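Local coordinates for protein putative modulator of DNA gyrase (Bacteroides thetaiotaomicron, PDB 1VPB) that is of unproven function, possibly a metallopeptidase of the PmbA/TldD (U62) family, at residues E157-D168 with W189-R199; R291-L300 with G348-T356. One frame throughout, in Å; residues are numbered along the deposited sequence. Where two conformers were deposited one is given.

Contact 1: E157-D168 with W189-R199; sequences ERIISVGSSYGD and WYSLSADITIR
Tyr166 lies side by side with Tyr190, the two side chains pointing the same way. At the root, Tyr166 CB packs on Leu192 CD2 at 4.0 Å; with the ring set anti to the backbone N (chi1 170°), ring atom CD2 meets the same methyl carbon, which sits at the ring edge. Ser191 O approaches CG and CD2 obliquely, 3.9 Å from Tyr166 CD2. At the tip, Tyr166 OH lies in the plane of the Tyr190 ring, 3.4 Å from Tyr190 CD2, and donates a hydrogen bond of 2.6 Å to Asp168 OD2. That oxygen takes it on its anti lone pair and also forms a salt bridge with Lys141, from helix 138-150, which with helix 225-234 covers this face.

The two strands form a long antiparallel beta hairpin, 159-177 with 181-198, two inner strands of a six-stranded antiparallel sheet, between 36-52 and 207-214. Its ladder is interrupted by a classic beta bulge: Thr197 O accepts from both Ile160 N at 2.7 Å and Ser161 N at 3.2 Å, and the register slips by one residue.

The other face is more polar. A water donates to Asp195 OD2 at 2.7 Å and also bonds Ser165 OG and Ser193 OG, bridging the strands; Asp195 OD1 turns to Arg52, while the carboxylate lies close over Gly163. Further along, Trp189 holds its indole between its own N and carbonyl carbon (chi1 64°). This swings the ring across to the partner strand, where Trp189 CZ3 comes within 3.4 Å of Gly167 C and one ring face covers the carbonyl carbon of Asp168.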
loop_
_atom_site.group_PDB
_atom_site.type_symbol
_atom_site.label_atom_id
_atom_site.label_comp_id
_atom_site.label_asym_id
_atom_site.label_seq_id
_atom_site.Cartn_x
_atom_site.Cartn_y
_atom_site.Cartn_z
ATOM N N GLU A 157 24.745 6.637 -23.547
ATOM C CA GLU A 157 25.813 6.461 -22.552
ATOM C C GLU A 157 25.347 6.735 -21.128
ATOM O O GLU A 157 25.730 6.015 -20.168
ATOM C CB GLU A 157 26.988 7.414 -22.899
ATOM C CG GLU A 157 28.251 7.284 -22.041
ATOM C CD GLU A 157 28.201 8.062 -20.727
ATOM O OE1 GLU A 157 27.598 9.175 -20.689
ATOM O OE2 GLU A 157 28.792 7.557 -19.720
ATOM N N ARG A 158 24.515 7.813 -20.997
ATOM C CA ARG A 158 24.077 8.214 -19.679
ATOM C C ARG A 158 23.216 7.167 -18.998
ATOM O O ARG A 158 23.026 7.233 -17.783
ATOM C CB ARG A 158 23.406 9.577 -19.737
ATOM C CG ARG A 158 24.436 10.646 -20.039
ATOM C CD ARG A 158 23.860 11.940 -20.503
ATOM N NE ARG A 158 23.132 11.804 -21.761
ATOM C CZ ARG A 158 22.826 12.823 -22.554
ATOM N NH1 ARG A 158 23.194 14.075 -22.243
ATOM N NH2 ARG A 158 22.144 12.586 -23.671
ATOM N N ILE A 159 22.732 6.170 -19.739
ATOM C CA ILE A 159 21.757 5.247 -19.153
ATOM C C ILE A 159 22.354 4.398 -18.032
ATOM O O ILE A 159 23.387 3.776 -18.216
ATOM C CB ILE A 159 21.154 4.286 -20.211
ATOM C CG1 ILE A 159 20.326 5.031 -21.273
ATOM C CG2 ILE A 159 20.339 3.192 -19.519
ATOM C CD1 ILE A 159 19.828 4.095 -22.417
ATOM N N ILE A 160 21.670 4.318 -16.893
ATOM C CA ILE A 160 22.105 3.487 -15.778
ATOM C C ILE A 160 21.361 2.137 -15.756
ATOM O O ILE A 160 21.989 1.092 -15.596
ATOM C CB ILE A 160 21.883 4.259 -14.466
ATOM C CG1 ILE A 160 22.911 5.394 -14.388
ATOM C CG2 ILE A 160 22.002 3.332 -13.249
ATOM C CD1 ILE A 160 22.687 6.314 -13.238
ATOM N N SER A 161 20.048 2.172 -15.938
ATOM C CA SER A 161 19.237 0.960 -15.873
ATOM C C SER A 161 18.000 1.108 -16.748
ATOM O O SER A 161 17.404 2.190 -16.782
ATOM C CB SER A 161 18.788 0.716 -14.432
ATOM O OG SER A 161 18.068 -0.500 -14.327
ATOM N N VAL A 162 17.639 0.015 -17.434
ATOM C CA VAL A 162 16.406 -0.062 -18.226
ATOM C C VAL A 162 15.574 -1.230 -17.699
ATOM O O VAL A 162 15.981 -2.368 -17.806
ATOM C CB VAL A 162 16.680 -0.326 -19.711
ATOM C CG1 VAL A 162 15.353 -0.473 -20.504
ATOM C CG2 VAL A 162 17.583 0.796 -20.308
ATOM N N GLY A 163 14.460 -0.903 -17.105
ATOM C CA GLY A 163 13.483 -1.894 -16.666
ATOM C C GLY A 163 12.332 -1.952 -17.647
ATOM O O GLY A 163 11.954 -0.947 -18.252
ATOM N N SER A 164 11.771 -3.138 -17.829
ATOM C CA SER A 164 10.520 -3.264 -18.552
ATOM C C SER A 164 9.654 -4.325 -17.891
ATOM O O SER A 164 10.143 -5.211 -17.168
ATOM C CB SER A 164 10.776 -3.627 -20.021
ATOM O OG SER A 164 11.564 -4.783 -20.158
ATOM N N SER A 165 8.386 -4.273 -18.180
ATOM C CA SER A 165 7.423 -5.156 -17.560
ATOM C C SER A 165 6.299 -5.499 -18.511
ATOM O O SER A 165 5.854 -4.652 -19.316
ATOM C CB SER A 165 6.786 -4.460 -16.352
ATOM O OG SER A 165 7.810 -4.023 -15.461
ATOM N N TYR A 166 5.797 -6.717 -18.359
ATOM C CA TYR A 166 4.540 -7.149 -18.929
ATOM C C TYR A 166 3.610 -7.548 -17.795
ATOM O O TYR A 166 4.024 -8.201 -16.843
ATOM C CB TYR A 166 4.786 -8.368 -19.850
ATOM C CG TYR A 166 3.517 -9.034 -20.304
ATOM C CD1 TYR A 166 2.812 -9.903 -19.482
ATOM C CD2 TYR A 166 2.922 -8.693 -21.545
ATOM C CE1 TYR A 166 1.606 -10.467 -19.889
ATOM C CE2 TYR A 166 1.719 -9.224 -21.927
ATOM C CZ TYR A 166 1.075 -10.137 -21.122
ATOM O OH TYR A 166 -0.119 -10.722 -21.498
ATOM N N GLY A 167 2.353 -7.171 -17.868
ATOM C CA GLY A 167 1.330 -7.661 -16.964
ATOM C C GLY A 167 0.055 -8.031 -17.719
ATOM O O GLY A 167 -0.289 -7.399 -18.693
ATOM N N ASP A 168 -0.663 -9.035 -17.244
ATOM C CA ASP A 168 -2.013 -9.228 -17.691
ATOM C C ASP A 168 -2.891 -9.771 -16.576
ATOM O O ASP A 168 -2.422 -10.109 -15.485
ATOM C CB ASP A 168 -2.094 -10.087 -18.959
ATOM C CG ASP A 168 -1.762 -11.576 -18.742
ATOM O OD1 ASP A 168 -2.100 -12.127 -17.641
ATOM O OD2 ASP A 168 -1.201 -12.208 -19.671
ATOM N N TRP A 189 -7.250 -7.542 -19.079
ATOM C CA TRP A 189 -6.341 -6.422 -19.273
ATOM C C TRP A 189 -4.950 -6.918 -19.579
ATOM O O TRP A 189 -4.536 -7.989 -19.153
ATOM C CB TRP A 189 -6.313 -5.442 -18.082
ATOM C CG TRP A 189 -5.798 -6.040 -16.837
ATOM C CD1 TRP A 189 -6.521 -6.727 -15.895
ATOM C CD2 TRP A 189 -4.419 -6.082 -16.399
ATOM N NE1 TRP A 189 -5.677 -7.169 -14.905
ATOM C CE2 TRP A 189 -4.394 -6.754 -15.157
ATOM C CE3 TRP A 189 -3.225 -5.575 -16.897
ATOM C CZ2 TRP A 189 -3.193 -6.984 -14.450
ATOM C CZ3 TRP A 189 -2.038 -5.783 -16.178
ATOM C CH2 TRP A 189 -2.045 -6.475 -14.965
ATOM N N TYR A 190 -4.211 -6.072 -20.294
ATOM C CA TYR A 190 -2.840 -6.310 -20.633
ATOM C C TYR A 190 -2.083 -4.995 -20.541
ATOM O O TYR A 190 -2.647 -3.934 -20.834
ATOM C CB TYR A 190 -2.719 -6.776 -22.090
ATOM C CG TYR A 190 -3.573 -7.972 -22.457
ATOM C CD1 TYR A 190 -4.891 -7.807 -22.867
ATOM C CD2 TYR A 190 -3.066 -9.267 -22.411
ATOM C CE1 TYR A 190 -5.683 -8.911 -23.197
ATOM C CE2 TYR A 190 -3.848 -10.362 -22.752
ATOM C CZ TYR A 190 -5.143 -10.182 -23.145
ATOM O OH TYR A 190 -5.938 -11.258 -23.533
ATOM N N SER A 191 -0.822 -5.067 -20.137
ATOM C CA SER A 191 -0.003 -3.862 -20.046
ATOM C C SER A 191 1.445 -4.112 -20.292
ATOM O O SER A 191 1.977 -5.192 -19.990
ATOM C CB SER A 191 -0.197 -3.212 -18.688
ATOM O OG SER A 191 0.332 -1.902 -18.699
ATOM N N LEU A 192 2.114 -3.100 -20.861
ATOM C CA LEU A 192 3.545 -3.127 -21.058
ATOM C C LEU A 192 4.103 -1.808 -20.595
ATOM O O LEU A 192 3.503 -0.754 -20.806
ATOM C CB LEU A 192 3.913 -3.321 -22.531
ATOM C CG LEU A 192 3.790 -4.725 -23.136
ATOM C CD1 LEU A 192 3.740 -4.602 -24.690
ATOM C CD2 LEU A 192 4.931 -5.579 -22.700
ATOM N N SER A 193 5.259 -1.845 -19.976
ATOM C CA SER A 193 5.875 -0.638 -19.480
ATOM C C SER A 193 7.387 -0.675 -19.575
ATOM O O SER A 193 8.031 -1.725 -19.725
ATOM C CB SER A 193 5.437 -0.352 -18.033
ATOM O OG SER A 193 6.052 -1.243 -17.146
ATOM N N ALA A 194 7.958 0.522 -19.566
ATOM C CA ALA A 194 9.405 0.717 -19.419
ATOM C C ALA A 194 9.688 1.723 -18.323
ATOM O O ALA A 194 8.930 2.655 -18.132
ATOM C CB ALA A 194 10.050 1.229 -20.703
ATOM N N ASP A 195 10.819 1.549 -17.654
ATOM C CA ASP A 195 11.306 2.552 -16.709
ATOM C C ASP A 195 12.822 2.643 -16.877
ATOM O O ASP A 195 13.531 1.623 -16.943
ATOM C CB ASP A 195 10.868 2.233 -15.276
ATOM C CG ASP A 195 11.430 0.953 -14.781
ATOM O OD1 ASP A 195 12.639 0.962 -14.445
ATOM O OD2 ASP A 195 10.774 -0.110 -14.689
ATOM N N ILE A 196 13.322 3.863 -16.992
ATOM C CA ILE A 196 14.703 4.076 -17.334
ATOM C C ILE A 196 15.288 5.098 -16.391
ATOM O O ILE A 196 14.654 6.091 -16.122
ATOM C CB ILE A 196 14.817 4.619 -18.772
ATOM C CG1 ILE A 196 14.187 3.620 -19.737
ATOM C CG2 ILE A 196 16.283 4.924 -19.114
ATOM C CD1 ILE A 196 14.241 3.998 -21.192
ATOM N N THR A 197 16.489 4.818 -15.913
ATOM C CA THR A 197 17.225 5.707 -15.036
ATOM C C THR A 197 18.530 6.099 -15.707
ATOM O O THR A 197 19.191 5.265 -16.339
ATOM C CB THR A 197 17.476 5.002 -13.713
ATOM O OG1 THR A 197 16.223 4.873 -13.013
ATOM C CG2 THR A 197 18.364 5.834 -12.801
ATOM N N ILE A 198 18.903 7.369 -15.573
ATOM C CA ILE A 198 20.112 7.861 -16.203
ATOM C C ILE A 198 20.979 8.660 -15.249
ATOM O O ILE A 198 20.538 9.052 -14.167
ATOM C CB ILE A 198 19.791 8.712 -17.469
ATOM C CG1 ILE A 198 19.190 10.075 -17.093
ATOM C CG2 ILE A 198 18.849 7.931 -18.408
ATOM C CD1 ILE A 198 19.019 10.989 -18.281
ATOM N N ARG A 199 22.219 8.874 -15.671
ATOM C CA ARG A 199 23.189 9.697 -14.951
ATOM C C ARG A 199 22.887 11.162 -15.224
ATOM O O ARG A 199 22.968 11.611 -16.368
ATOM C CB ARG A 199 24.616 9.373 -15.421
ATOM C CG ARG A 199 25.738 10.086 -14.654
ATOM C CD ARG A 199 27.121 9.954 -15.303
ATOM N NE ARG A 199 27.242 10.770 -16.519
ATOM C CZ ARG A 199 27.380 10.314 -17.770
ATOM N NH1 ARG A 199 27.432 9.011 -18.044
ATOM N NH2 ARG A 199 27.471 11.185 -18.769
HETATM O O HOH W 1 8.919 -1.244 -16.275
#

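Contact 2: R291-L300 with G348-T356; sequences RLTLTDEPHL and GSSILVMET
Asp296 reaches across to the backbone just before the opposite strand. Its CG stands anti to the backbone N (chi1 -172°), which carries OD1 to two amides: Ser350 N at 2.8 Å, on the syn side and 26° out of the carboxylate plane, and Ile351 N at 3.1 Å, nearly in line with the C-O bond. OD2 accepts from a water that also joins Gly348 O and Ser350 OG, the latter held by Arg307 as well. With an alanine at Asp296, both amides would probably lose their acceptor and the 348-351 backbone would be freer to shift.

Glu297, bent at chi2 (-79°), lays CG against Val353 CG2 at 3.5 Å, the side chains crossing at about a right angle. Its OE2 accepts from Thr295 OG1 at 2.9 Å and its OE1 pairs with Arg318. At the far end, Glu355 extends over Thr293, and waters link its carboxylate to Thr293 OG1, which also hydrogen-bonds Lys324 N.

The pair 294-296 and 352-354 is antiparallel, inside a five-stranded mixed sheet. Strand 319-323 flanks the first strand and 436-437 runs parallel to the second, while Leu294 and Leu352 pack against helix 256-265.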
loop_
_atom_site.group_PDB
_atom_site.type_symbol
_atom_site.label_atom_id
_atom_site.label_comp_id
_atom_site.label_asym_id
_atom_site.label_seq_id
_atom_site.Cartn_x
_atom_site.Cartn_y
_atom_site.Cartn_z
ATOM N N ARG A 291 -15.385 26.003 -20.711
ATOM C CA ARG A 291 -14.634 24.955 -21.434
ATOM C C ARG A 291 -14.633 23.626 -20.728
ATOM O O ARG A 291 -14.113 22.668 -21.291
ATOM C CB ARG A 291 -13.186 25.423 -21.708
ATOM C CG ARG A 291 -13.051 26.679 -22.515
ATOM C CD ARG A 291 -13.098 26.564 -24.014
ATOM N NE ARG A 291 -14.278 25.860 -24.495
ATOM C CZ ARG A 291 -15.526 26.339 -24.595
ATOM N NH1 ARG A 291 -15.843 27.569 -24.226
ATOM N NH2 ARG A 291 -16.478 25.534 -25.082
ATOM N N LEU A 292 -15.149 23.548 -19.502
ATOM C CA LEU A 292 -15.217 22.284 -18.759
ATOM C C LEU A 292 -16.577 21.624 -18.931
ATOM O O LEU A 292 -17.541 21.962 -18.277
ATOM C CB LEU A 292 -14.957 22.479 -17.268
ATOM C CG LEU A 292 -15.023 21.244 -16.342
ATOM C CD1 LEU A 292 -14.062 20.185 -16.871
ATOM C CD2 LEU A 292 -14.721 21.580 -14.886
ATOM N N THR A 293 -16.589 20.650 -19.814
ATOM C CA THR A 293 -17.684 19.733 -19.969
ATOM C C THR A 293 -17.167 18.322 -19.795
ATOM O O THR A 293 -16.194 17.888 -20.432
ATOM C CB THR A 293 -18.343 19.960 -21.363
ATOM O OG1 THR A 293 -18.937 21.250 -21.389
ATOM C CG2 THR A 293 -19.482 18.993 -21.586
ATOM N N LEU A 294 -17.842 17.606 -18.909
ATOM C CA LEU A 294 -17.389 16.335 -18.412
ATOM C C LEU A 294 -18.603 15.458 -18.213
ATOM O O LEU A 294 -19.548 15.854 -17.551
ATOM C CB LEU A 294 -16.680 16.511 -17.085
ATOM C CG LEU A 294 -15.957 15.267 -16.550
ATOM C CD1 LEU A 294 -14.727 14.837 -17.345
ATOM C CD2 LEU A 294 -15.570 15.509 -15.085
ATOM N N THR A 295 -18.584 14.266 -18.816
ATOM C CA THR A 295 -19.681 13.319 -18.644
ATOM C C THR A 295 -19.137 12.012 -18.096
ATOM O O THR A 295 -17.962 11.652 -18.296
ATOM C CB THR A 295 -20.442 13.050 -19.952
ATOM O OG1 THR A 295 -19.504 12.633 -20.926
ATOM C CG2 THR A 295 -21.039 14.307 -20.520
ATOM N N ASP A 296 -20.037 11.268 -17.474
ATOM C CA ASP A 296 -19.779 9.881 -17.081
ATOM C C ASP A 296 -20.461 9.000 -18.132
ATOM O O ASP A 296 -21.650 9.177 -18.389
ATOM C CB ASP A 296 -20.395 9.622 -15.684
ATOM C CG ASP A 296 -20.040 8.296 -15.084
ATOM O OD1 ASP A 296 -19.065 7.608 -15.509
ATOM O OD2 ASP A 296 -20.747 7.889 -14.148
ATOM N N GLU A 297 -19.674 8.160 -18.788
ATOM C CA GLU A 297 -20.095 7.366 -19.936
ATOM C C GLU A 297 -19.899 5.898 -19.649
ATOM O O GLU A 297 -18.941 5.312 -20.138
ATOM C CB GLU A 297 -19.194 7.728 -21.103
ATOM C CG GLU A 297 -19.350 9.185 -21.472
ATOM C CD GLU A 297 -20.563 9.446 -22.267
ATOM O OE1 GLU A 297 -21.301 8.441 -22.610
ATOM O OE2 GLU A 297 -20.725 10.666 -22.589
ATOM N N PRO A 298 -20.729 5.326 -18.777
ATOM C CA PRO A 298 -20.468 3.951 -18.303
ATOM C C PRO A 298 -20.700 2.832 -19.326
ATOM O O PRO A 298 -20.377 1.649 -19.047
ATOM C CB PRO A 298 -21.458 3.776 -17.127
ATOM C CG PRO A 298 -22.481 4.859 -17.323
ATOM C CD PRO A 298 -21.883 5.958 -18.100
ATOM N N HIS A 299 -21.301 3.193 -20.477
ATOM C CA HIS A 299 -21.782 2.165 -21.395
ATOM C C HIS A 299 -20.966 2.057 -22.690
ATOM O O HIS A 299 -21.392 1.410 -23.640
ATOM C CB HIS A 299 -23.253 2.367 -21.679
ATOM C CG HIS A 299 -24.110 2.382 -20.460
ATOM N ND1 HIS A 299 -25.344 3.003 -20.404
ATOM C CD2 HIS A 299 -23.888 1.859 -19.213
ATOM C CE1 HIS A 299 -25.861 2.838 -19.187
ATOM N NE2 HIS A 299 -24.981 2.168 -18.438
ATOM N N LEU A 300 -19.820 2.696 -22.739
ATOM C CA LEU A 300 -18.909 2.580 -23.913
ATOM C C LEU A 300 -18.403 1.162 -24.097
ATOM O O LEU A 300 -17.869 0.540 -23.193
ATOM C CB LEU A 300 -17.725 3.549 -23.796
ATOM C CG LEU A 300 -18.082 5.013 -23.593
ATOM C CD1 LEU A 300 -16.835 5.808 -23.497
ATOM C CD2 LEU A 300 -18.962 5.499 -24.720
ATOM N N GLY A 348 -20.209 5.833 -7.712
ATOM C CA GLY A 348 -19.025 6.495 -8.282
ATOM C C GLY A 348 -19.094 6.508 -9.808
ATOM O O GLY A 348 -19.940 5.813 -10.422
ATOM N N SER A 349 -18.229 7.312 -10.392
ATOM C CA SER A 349 -18.115 7.362 -11.860
ATOM C C SER A 349 -17.538 6.095 -12.435
ATOM O O SER A 349 -16.979 5.273 -11.710
ATOM C CB SER A 349 -17.236 8.550 -12.272
ATOM O OG SER A 349 -15.937 8.453 -11.728
ATOM N N SER A 350 -17.689 5.923 -13.765
ATOM C CA SER A 350 -17.259 4.720 -14.444
ATOM C C SER A 350 -16.229 5.056 -15.523
ATOM O O SER A 350 -15.119 4.553 -15.493
ATOM C CB SER A 350 -18.430 4.014 -15.055
ATOM O OG SER A 350 -19.376 3.552 -14.062
ATOM N N ILE A 351 -16.608 5.969 -16.445
ATOM C CA ILE A 351 -15.667 6.479 -17.438
ATOM C C ILE A 351 -15.883 7.957 -17.559
ATOM O O ILE A 351 -16.963 8.380 -17.915
ATOM C CB ILE A 351 -15.848 5.828 -18.847
ATOM C CG1 ILE A 351 -15.688 4.324 -18.790
ATOM C CG2 ILE A 351 -14.809 6.423 -19.820
ATOM C CD1 ILE A 351 -15.972 3.599 -20.113
ATOM N N LEU A 352 -14.870 8.732 -17.168
ATOM C CA LEU A 352 -14.966 10.182 -17.276
ATOM C C LEU A 352 -14.463 10.645 -18.612
ATOM O O LEU A 352 -13.330 10.338 -19.021
ATOM C CB LEU A 352 -14.206 10.871 -16.184
ATOM C CG LEU A 352 -14.787 10.596 -14.782
ATOM C CD1 LEU A 352 -13.884 11.181 -13.750
ATOM C CD2 LEU A 352 -16.162 11.144 -14.571
ATOM N N VAL A 353 -15.309 11.401 -19.291
ATOM C CA VAL A 353 -14.979 11.881 -20.643
ATOM C C VAL A 353 -15.091 13.406 -20.673
ATOM O O VAL A 353 -16.185 13.979 -20.502
ATOM C CB VAL A 353 -15.917 11.288 -21.689
ATOM C CG1 VAL A 353 -15.566 11.830 -23.098
ATOM C CG2 VAL A 353 -15.886 9.719 -21.644
ATOM N N MET A 354 -13.958 14.049 -20.899
ATOM C CA MET A 354 -13.905 15.493 -21.050
ATOM C C MET A 354 -14.139 15.838 -22.519
ATOM O O MET A 354 -13.644 15.145 -23.408
ATOM C CB MET A 354 -12.531 16.002 -20.600
ATOM C CG MET A 354 -12.354 17.508 -20.624
ATOM S SD MET A 354 -12.989 18.412 -19.189
ATOM C CE MET A 354 -11.800 17.949 -17.944
ATOM N N GLU A 355 -14.917 16.886 -22.762
ATOM C CA GLU A 355 -15.111 17.395 -24.113
ATOM C C GLU A 355 -13.773 17.847 -24.680
ATOM O O GLU A 355 -12.984 18.509 -24.003
ATOM C CB GLU A 355 -16.158 18.495 -24.102
ATOM C CG GLU A 355 -16.225 19.299 -25.376
ATOM C CD GLU A 355 -17.217 20.424 -25.215
ATOM O OE1 GLU A 355 -18.413 20.069 -25.271
ATOM O OE2 GLU A 355 -16.779 21.600 -24.974
ATOM N N THR A 356 -13.474 17.432 -25.926
ATOM C CA THR A 356 -12.217 17.758 -26.596
ATOM C C THR A 356 -12.297 18.942 -27.540
ATOM O O THR A 356 -13.367 19.244 -28.062
ATOM C CB THR A 356 -11.737 16.528 -27.410
ATOM O OG1 THR A 356 -12.830 16.062 -28.223
ATOM C CG2 THR A 356 -11.401 15.379 -26.477
HETATM O O HOH W 2 -14.201 20.005 -21.725
HETATM O O HOH W 3 -14.427 22.604 -23.954
HETATM O O HOH W 4 -17.378 23.036 -22.747
HETATM O O HOH W 5 -20.177 21.617 -24.030
HETATM O O HOH W 6 -18.208 15.023 -22.231
HETATM O O HOH W 7 -20.936 5.523 -13.039
#

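Overall arrangement
Contact 1 closes before contact 2 opens, so the two follow in series along the chain. Their centres lie about 31 Å apart on opposite sides of the chain's centre, and even their nearest atoms are about 13 Å apart. They share no sheet: 157-168 with 189-199 is one hairpin of the six-stranded antiparallel sheet and belongs to the PmbA/TldD central domain, whereas 291-300 with 348-356 joins short strands of a mixed sheet in the C-terminal domain. Contact 1 pairs successive strands of one hairpin, with 20 residues between its segments; contact 2 spans 47 residues, bringing distant parts of its domain together. Each therefore lies within its own sheet and domain, and neither is touched by the second chain of the assembly.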